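Local coordinates for protein enoyl-CoA hydratase (Mycobacterium thermoresistibile, PDB 3T3W) that probably catalyses the hydration of enoyl-CoA thioesters in lipid metabolism and carries a bound zinc ion, at residues E102-Y106 and L107-L111; E163-G166 and H167-E170; D204-D207 and A208-A212; D250-Q253 and T254-N258. All blocks are in the same frame, centred on the assembly; numbering follows the deposited sequence.

Contact 1: E102-Y106 and L107-L111; sequences ESRRY and LEYSL. With ZN (zinc ion), chain T.
Three backbone bonds of the i+5 kind join 102-106 to 107-111: Leu107 N to Glu102 O, Glu108 N to Ser103 O (2.9 Å) and Tyr109 N to Arg104 O. They mark a pi-type widening of helix 95-115, and Glu102 O also accepts from Tyr106 N. Normal i+4 spacing returns with Ser110 N to Tyr106 O at 3.1 Å. A water donates to Arg105 O and Ser110 OG, the latter also bonded to Leu134 O. Aromatic packing centres on Tyr109: with CG anti to the carbonyl carbon (chi1 -82°), its ring lies with one face against Arg105 CA, a CH-pi contact 3.8 Å from the ring centroid, and Arg105 CG touches CE2 of Tyr109. Both arginine side chains run alongside the ring in the same direction, their guanidinium planes steep to it. Arg104 NH2 gives Tyr109 OH a weak bond of 3.3 Å, while Asp50 ties down both that hydroxyl and Arg105 NE. On another side of the helix, Glu102 holds the zinc ion through OE1 at 2.2 Å and OE2 at 2.1 Å, and OE2 also takes a bond from Gln253. Leu107 packs on helix 241-263, whereas Tyr106 and Tyr109 meet helix 46-61.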
# COMPACT_ATOMS: atom_id res chain seq x y z
N GLU F 102 23.11 9.79 10.79
CA GLU F 102 22.14 8.84 11.33
C GLU F 102 21.57 7.99 10.19
O GLU F 102 21.27 6.79 10.39
CB GLU F 102 21.01 9.57 12.06
CG GLU F 102 21.47 10.25 13.36
CD GLU F 102 20.34 10.47 14.36
OE1 GLU F 102 20.68 10.64 15.59
OE2 GLU F 102 19.14 10.47 13.97
N SER F 103 21.43 8.56 9.00
CA SER F 103 20.89 7.77 7.90
C SER F 103 21.81 6.60 7.56
O SER F 103 21.34 5.53 7.13
CB SER F 103 20.51 8.59 6.65
OG SER F 103 21.64 9.04 5.99
N ARG F 104 23.11 6.78 7.74
CA ARG F 104 24.09 5.75 7.44
C ARG F 104 24.18 4.73 8.58
O ARG F 104 23.88 3.53 8.41
CB ARG F 104 25.46 6.39 7.18
CG ARG F 104 26.57 5.38 6.90
CD ARG F 104 27.95 6.02 6.90
NE ARG F 104 29.00 4.99 6.97
CZ ARG F 104 30.29 5.24 7.21
NH1 ARG F 104 30.72 6.49 7.40
NH2 ARG F 104 31.17 4.22 7.25
N ARG F 105 24.57 5.17 9.76
CA ARG F 105 24.92 4.16 10.79
C ARG F 105 23.74 3.61 11.60
O ARG F 105 23.88 2.56 12.23
CB ARG F 105 25.96 4.71 11.74
CG ARG F 105 27.29 4.95 11.05
CD ARG F 105 28.34 5.25 12.11
NE ARG F 105 29.70 5.24 11.60
CZ ARG F 105 30.38 6.30 11.18
NH1 ARG F 105 29.81 7.51 11.14
NH2 ARG F 105 31.66 6.15 10.82
N TYR F 106 22.61 4.31 11.60
CA TYR F 106 21.46 3.84 12.29
C TYR F 106 20.54 3.16 11.25
O TYR F 106 20.45 1.92 11.19
CB TYR F 106 20.82 4.99 13.08
CG TYR F 106 21.75 5.62 14.14
CD1 TYR F 106 22.80 4.88 14.69
CD2 TYR F 106 21.53 6.92 14.62
CE1 TYR F 106 23.61 5.45 15.65
CE2 TYR F 106 22.33 7.48 15.59
CZ TYR F 106 23.38 6.74 16.09
OH TYR F 106 24.21 7.26 17.07
N LEU F 107 20.00 3.94 10.33
CA LEU F 107 18.98 3.40 9.42
C LEU F 107 19.52 2.40 8.38
O LEU F 107 19.02 1.26 8.28
CB LEU F 107 18.28 4.55 8.70
CG LEU F 107 17.03 4.18 7.89
CD1 LEU F 107 15.96 3.66 8.82
CD2 LEU F 107 16.52 5.39 7.14
N GLU F 108 20.52 2.81 7.60
CA GLU F 108 21.03 1.98 6.51
C GLU F 108 21.68 0.68 7.05
O GLU F 108 21.46 -0.41 6.51
CB GLU F 108 22.04 2.76 5.65
CG GLU F 108 22.67 2.01 4.47
CD GLU F 108 23.84 2.76 3.84
OE1 GLU F 108 23.75 4.01 3.69
OE2 GLU F 108 24.87 2.09 3.51
N TYR F 109 22.45 0.80 8.13
CA TYR F 109 23.07 -0.38 8.72
C TYR F 109 22.02 -1.37 9.18
O TYR F 109 22.12 -2.54 8.89
CB TYR F 109 23.94 0.02 9.91
CG TYR F 109 25.35 0.54 9.60
CD1 TYR F 109 25.77 0.85 8.31
CD2 TYR F 109 26.26 0.75 10.64
CE1 TYR F 109 27.06 1.35 8.06
CE2 TYR F 109 27.55 1.25 10.39
CZ TYR F 109 27.94 1.55 9.12
OH TYR F 109 29.24 2.07 8.87
N SER F 110 21.03 -0.89 9.91
CA SER F 110 20.02 -1.77 10.50
C SER F 110 19.21 -2.45 9.38
O SER F 110 18.93 -3.65 9.46
CB SER F 110 19.13 -1.04 11.50
OG SER F 110 19.79 -0.77 12.73
N LEU F 111 18.87 -1.72 8.32
CA LEU F 111 18.18 -2.33 7.18
C LEU F 111 19.05 -3.37 6.45
O LEU F 111 18.56 -4.43 6.08
CB LEU F 111 17.65 -1.26 6.21
CG LEU F 111 16.35 -0.61 6.64
CD1 LEU F 111 16.08 0.62 5.74
CD2 LEU F 111 15.16 -1.59 6.60
ZN ZN T . 18.51 10.47 15.99
O HOH W 1 22.25 0.62 13.67
O HOH W 2 18.49 10.25 18.10

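Contact 2: E163-G166 and H167-E170; sequences EYHG and HTWE. With ZN (zinc ion), chain T.
His167 opens helix 167-171 by laying its imidazole over one face of the His165 ring, an offset stack with centroids 4.5 Å apart and planes inclined at 27°. The overlap is toward the rim, and His167 CB adds a CH-pi contact over the same ring at 4.0 Å from its centroid. With CG anti to the carbonyl carbon (chi1 -47°), the His167 ring is carried back over the preceding loop, and its NE2 is bonded to Asp152. Thr168 comes next, meeting the His165 ring at its edge: OG1 and His165 NE2 share a hydrogen bond of 2.8 Å. His165 is thus fixed both at its face and at its rim, its backbone forming the centre of an inverse gamma turn closed by Gly166 N and Tyr164 O. Trp169 turns the edge of its indole to the loop, CD1 lying 3.5 Å from His165 O. A water completes this link, donating to His165 O and accepting from Trp169 NE1 at 2.8 Å. Glu170 N then bonds to Gly166 O at 2.8 Å, and its CG packs against that carbonyl oxygen; the carboxylate reaches outward to Arg174 of a neighbouring subunit. At the start of the loop, Glu163 OE2 binds the zinc ion at 2.1 Å. The turn packs on helix 173-182 through His167 and Thr168, and on helix 241-263 through Glu163, Tyr164, His165 and Trp169; Tyr164 also leans on helix 95-115.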
# COMPACT_ATOMS: atom_id res chain seq x y z
N GLU F 163 15.41 5.82 15.50
CA GLU F 163 15.47 6.11 14.07
C GLU F 163 14.85 5.05 13.17
O GLU F 163 14.46 5.36 12.04
CB GLU F 163 16.96 6.22 13.68
CG GLU F 163 17.68 7.46 14.22
CD GLU F 163 18.20 7.38 15.68
OE1 GLU F 163 17.93 6.39 16.39
OE2 GLU F 163 18.85 8.38 16.10
N TYR F 164 14.79 3.81 13.66
CA TYR F 164 14.31 2.65 12.93
C TYR F 164 13.06 2.21 13.68
O TYR F 164 13.13 1.62 14.78
CB TYR F 164 15.38 1.56 12.97
CG TYR F 164 15.12 0.24 12.26
CD1 TYR F 164 15.65 -0.01 11.00
CD2 TYR F 164 14.45 -0.81 12.88
CE1 TYR F 164 15.48 -1.24 10.35
CE2 TYR F 164 14.31 -2.06 12.26
CZ TYR F 164 14.84 -2.27 10.99
OH TYR F 164 14.74 -3.49 10.35
N HIS F 165 11.92 2.57 13.13
CA HIS F 165 10.65 2.40 13.82
C HIS F 165 10.11 0.98 13.64
O HIS F 165 9.17 0.73 12.89
CB HIS F 165 9.61 3.46 13.39
CG HIS F 165 8.37 3.44 14.24
ND1 HIS F 165 8.27 4.17 15.39
CD2 HIS F 165 7.22 2.66 14.17
CE1 HIS F 165 7.08 3.90 15.97
NE2 HIS F 165 6.45 2.98 15.24
N GLY F 166 10.66 0.06 14.42
CA GLY F 166 10.14 -1.29 14.53
C GLY F 166 8.94 -1.37 15.47
O GLY F 166 8.21 -2.35 15.47
N HIS F 167 8.76 -0.33 16.30
CA HIS F 167 7.88 -0.42 17.45
C HIS F 167 6.49 -0.91 17.06
O HIS F 167 5.92 -1.82 17.70
CB HIS F 167 7.71 0.94 18.17
CG HIS F 167 9.00 1.67 18.43
ND1 HIS F 167 9.84 2.10 17.43
CD2 HIS F 167 9.56 2.13 19.63
CE1 HIS F 167 10.88 2.76 17.97
NE2 HIS F 167 10.69 2.80 19.32
N THR F 168 5.87 -0.26 16.09
CA THR F 168 4.51 -0.59 15.71
C THR F 168 4.38 -2.02 15.18
O THR F 168 3.38 -2.68 15.45
CB THR F 168 3.97 0.42 14.67
OG1 THR F 168 3.97 1.72 15.28
CG2 THR F 168 2.50 0.12 14.23
N TRP F 169 5.36 -2.43 14.38
CA TRP F 169 5.39 -3.76 13.78
C TRP F 169 5.60 -4.83 14.82
O TRP F 169 5.01 -5.93 14.74
CB TRP F 169 6.54 -3.81 12.79
CG TRP F 169 6.39 -2.82 11.66
CD1 TRP F 169 6.88 -1.54 11.63
CD2 TRP F 169 5.64 -3.00 10.43
NE1 TRP F 169 6.51 -0.91 10.47
CE2 TRP F 169 5.73 -1.74 9.71
CE3 TRP F 169 4.90 -4.05 9.88
CZ2 TRP F 169 5.16 -1.57 8.47
CZ3 TRP F 169 4.33 -3.88 8.60
CH2 TRP F 169 4.45 -2.66 7.92
N GLU F 170 6.41 -4.52 15.82
CA GLU F 170 6.85 -5.51 16.83
C GLU F 170 5.90 -5.65 18.02
O GLU F 170 5.71 -6.74 18.56
CB GLU F 170 8.24 -5.12 17.32
CG GLU F 170 9.30 -5.19 16.24
CD GLU F 170 9.81 -6.58 15.92
OE1 GLU F 170 9.49 -7.55 16.66
OE2 GLU F 170 10.61 -6.67 14.96
ZN ZN T . 18.51 10.47 15.99
O HOH W 3 7.54 1.73 10.69
O HOH W 2 18.49 10.25 18.10

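Contact 3: D204-D207 and A208-A212; sequences DRLD and AETRA
Arg205 and Glu209 meet because both side chains fold: Arg205 bends at chi2 and chi3 (the latter -59°), Glu209 at chi2 (-103°), which draws the guanidinium and carboxylate together one helical turn apart. The grip is side-on, with NE and NH2 of Arg205 both directed at the single oxygen OE2 of Glu209. Glu209 OE2 receives Arg205 NE, 2.8 Å away, on its anti lone pair, while Arg205 NH2 comes nearly along the C-O direction of the same oxygen at 3.3 Å. That oxygen is almost in the guanidinium plane, yet the two flat groups are turned 37° against each other. Glu209 CG meanwhile rests on Arg205 O, which accepts Glu209 N at 2.9 Å. This is the first turn of helix 206-217, an outer helix of the crotonase-type fold, whose buried side faces the mixed six-stranded sheet. There Leu206 and Thr210 lie side by side. Leu206 O accepts from Thr210 N at 3.0 Å and from Thr210 OG1 at 2.8 Å, the donors arriving on opposite faces of the carbonyl plane. Both side chains pack on strands 120-124 and 141-145. A water donates to Asp204 O and accepts from Ala208 N. Farther along, Arg211 N bonds to Asp207 O at 3.0 Å; the Asp207 carboxylate is paired with Arg71, and the Arg211 guanidinium with Asp28.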
# COMPACT_ATOMS: atom_id res chain seq x y z
N ASP F 204 20.91 -17.72 32.89
CA ASP F 204 22.10 -18.56 32.83
C ASP F 204 22.11 -19.61 31.72
O ASP F 204 23.13 -20.27 31.55
CB ASP F 204 22.39 -19.16 34.21
CG ASP F 204 21.43 -20.22 34.63
OD1 ASP F 204 20.55 -20.68 33.86
OD2 ASP F 204 21.57 -20.64 35.81
N ARG F 205 21.01 -19.77 30.98
CA ARG F 205 20.92 -20.66 29.84
C ARG F 205 20.78 -19.94 28.51
O ARG F 205 20.66 -20.60 27.49
CB ARG F 205 19.69 -21.57 29.91
CG ARG F 205 19.77 -22.68 30.87
CD ARG F 205 19.07 -23.91 30.33
NE ARG F 205 17.65 -23.70 30.02
CZ ARG F 205 16.67 -23.82 30.91
NH1 ARG F 205 16.91 -24.04 32.19
NH2 ARG F 205 15.42 -23.68 30.51
N LEU F 206 20.79 -18.60 28.53
CA LEU F 206 20.53 -17.84 27.30
C LEU F 206 21.47 -18.23 26.14
O LEU F 206 21.02 -18.49 25.03
CB LEU F 206 20.65 -16.36 27.62
CG LEU F 206 20.49 -15.44 26.41
CD1 LEU F 206 19.13 -15.64 25.74
CD2 LEU F 206 20.72 -13.98 26.83
N ASP F 207 22.78 -18.26 26.39
CA ASP F 207 23.75 -18.62 25.37
C ASP F 207 23.56 -20.06 24.84
O ASP F 207 23.57 -20.28 23.62
CB ASP F 207 25.19 -18.42 25.84
CG ASP F 207 25.61 -16.97 25.81
OD1 ASP F 207 25.09 -16.19 24.95
OD2 ASP F 207 26.52 -16.62 26.62
N ALA F 208 23.35 -21.01 25.74
CA ALA F 208 23.17 -22.42 25.34
C ALA F 208 21.91 -22.60 24.54
O ALA F 208 21.93 -23.28 23.53
CB ALA F 208 23.18 -23.41 26.55
N GLU F 209 20.79 -22.02 24.99
CA GLU F 209 19.53 -22.14 24.25
C GLU F 209 19.64 -21.54 22.87
O GLU F 209 19.12 -22.10 21.91
CB GLU F 209 18.38 -21.43 24.95
CG GLU F 209 18.02 -21.98 26.32
CD GLU F 209 16.77 -22.84 26.35
OE1 GLU F 209 16.12 -23.01 25.31
OE2 GLU F 209 16.47 -23.36 27.45
N THR F 210 20.28 -20.36 22.77
CA THR F 210 20.45 -19.71 21.49
C THR F 210 21.31 -20.53 20.53
O THR F 210 20.96 -20.68 19.35
CB THR F 210 21.05 -18.28 21.67
OG1 THR F 210 20.15 -17.55 22.51
CG2 THR F 210 21.17 -17.53 20.36
N ARG F 211 22.42 -21.05 21.01
CA ARG F 211 23.28 -21.83 20.16
C ARG F 211 22.59 -23.13 19.73
O ARG F 211 22.76 -23.60 18.60
CB ARG F 211 24.62 -22.11 20.80
CG ARG F 211 25.57 -22.70 19.76
CD ARG F 211 27.00 -22.69 20.21
NE ARG F 211 27.85 -23.27 19.18
CZ ARG F 211 28.44 -22.60 18.21
NH1 ARG F 211 28.29 -21.30 18.09
NH2 ARG F 211 29.24 -23.26 17.36
N ALA F 212 21.80 -23.72 20.61
CA ALA F 212 21.10 -24.97 20.28
C ALA F 212 20.10 -24.73 19.14
O ALA F 212 19.98 -25.52 18.20
CB ALA F 212 20.39 -25.55 21.51
O HOH W 4 24.18 -20.54 28.49

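Contact 4: D250-Q253 and T254-N258; sequences DIHQ and TGHGN. With ZN (zinc ion), chain T.
His252 and His256, one turn apart on helix 241-263, direct their NE2 atoms at the same zinc ion, each 2.1 Å from it. The two nitrogens are only 3.1 Å apart, close because they share the metal. Their rings are oblique, with planes at 70°, and a different first torsion serves each: His252 CG is anti to the backbone N (chi1 177°), His256 CG anti to the carbonyl carbon (chi1 -72°). The other ring nitrogens are satisfied too, His252 ND1 by Gly161 O and His256 ND1 by Pro266 O. Gln253 places its amide beside the His256 ring, OE1 3.5 Å from CD2; its NE2 is satisfied by Glu102, whereas the buried OE1 has no hydrogen-bonding partner. Thr254 bends its hydroxyl back to Ile251 O at 2.7 Å, and OG1 is also bonded to Gln227 of a neighbouring subunit. Thr254 N bonds to Asp250 O at 3.0 Å, and Gly257 N to Gln253 O at 2.9 Å. Between them the bonds from Gly255 N and His256 N are weak. The carboxylate of Asp250 is held by Tyr99 and by Arg230 of another subunit. With both ND1 atoms facing carbonyl oxygens, the imidazoles are probably neutral and protonated at ND1, leaving each NE2 lone pair to the metal; the flanking carbonyls would strengthen that donation.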
# COMPACT_ATOMS: atom_id res chain seq x y z
N ASP F 250 12.19 10.36 8.82
CA ASP F 250 11.98 11.79 8.72
C ASP F 250 11.24 12.38 9.94
O ASP F 250 11.59 13.48 10.39
CB ASP F 250 11.28 12.19 7.41
CG ASP F 250 12.14 11.83 6.20
OD1 ASP F 250 13.29 12.39 6.14
OD2 ASP F 250 11.71 10.97 5.37
N ILE F 251 10.24 11.67 10.45
CA ILE F 251 9.57 12.11 11.70
C ILE F 251 10.61 12.27 12.85
O ILE F 251 10.62 13.26 13.58
CB ILE F 251 8.42 11.15 12.05
CG1 ILE F 251 7.32 11.22 10.99
CG2 ILE F 251 7.88 11.41 13.49
CD1 ILE F 251 6.27 10.10 11.01
N HIS F 252 11.46 11.26 13.00
CA HIS F 252 12.54 11.28 13.98
C HIS F 252 13.42 12.50 13.78
O HIS F 252 13.73 13.23 14.74
CB HIS F 252 13.29 9.98 13.88
CG HIS F 252 14.50 9.91 14.79
ND1 HIS F 252 14.49 9.23 15.96
CD2 HIS F 252 15.78 10.45 14.65
CE1 HIS F 252 15.69 9.36 16.56
NE2 HIS F 252 16.48 10.11 15.78
N GLN F 253 13.77 12.79 12.54
CA GLN F 253 14.61 13.94 12.24
C GLN F 253 13.94 15.28 12.55
O GLN F 253 14.62 16.26 12.88
CB GLN F 253 15.13 13.85 10.80
CG GLN F 253 16.08 12.68 10.55
CD GLN F 253 17.34 12.72 11.39
OE1 GLN F 253 17.84 13.79 11.70
NE2 GLN F 253 17.81 11.56 11.82
N THR F 254 12.61 15.38 12.43
CA THR F 254 11.95 16.63 12.85
C THR F 254 12.15 16.85 14.37
O THR F 254 12.08 18.00 14.85
CB THR F 254 10.43 16.71 12.53
OG1 THR F 254 9.68 15.75 13.32
CG2 THR F 254 10.21 16.51 11.02
N GLY F 255 12.36 15.76 15.12
CA GLY F 255 12.66 15.88 16.56
C GLY F 255 13.98 16.54 16.79
O GLY F 255 14.13 17.50 17.60
N HIS F 256 14.96 16.07 16.04
CA HIS F 256 16.27 16.71 16.09
C HIS F 256 16.20 18.15 15.66
O HIS F 256 16.85 19.01 16.29
CB HIS F 256 17.30 16.01 15.21
CG HIS F 256 17.75 14.68 15.74
ND1 HIS F 256 18.31 14.55 16.98
CD2 HIS F 256 17.70 13.42 15.20
CE1 HIS F 256 18.63 13.27 17.18
NE2 HIS F 256 18.28 12.57 16.11
N GLY F 257 15.46 18.42 14.59
CA GLY F 257 15.29 19.78 14.11
C GLY F 257 14.69 20.68 15.16
O GLY F 257 15.14 21.82 15.40
N ASN F 258 13.69 20.17 15.86
CA ASN F 258 13.10 20.99 16.90
C ASN F 258 14.02 21.20 18.10
O ASN F 258 14.13 22.33 18.64
CB ASN F 258 11.80 20.40 17.38
CG ASN F 258 11.05 21.33 18.31
OD1 ASN F 258 10.75 22.44 17.93
ND2 ASN F 258 10.76 20.87 19.53
ZN ZN T . 18.51 10.47 15.99
O HOH W 2 18.49 10.25 18.10

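Contacts 1, 2 and 4 converge on a single zinc ion: Glu102 of contact 1, Glu163 of contact 2 and His252 with His256 of contact 4 bind it together with one shared water. Their centres are 14 to 16 Å apart, yet their ligand atoms crowd together, with Glu102 OE1 3.0 Å from Glu163 OE2, a proximity the metal would offset. Through Gln253, contact 4 also supplies a second-shell partner to contact 1. Contacts 1 and 2 also pack directly, through Tyr164 against Ser110 and Leu111. Contact 3 stands apart, its nearest atoms about 16 Å from contact 2, about 18 Å from contact 1 and about 26 Å from contact 4.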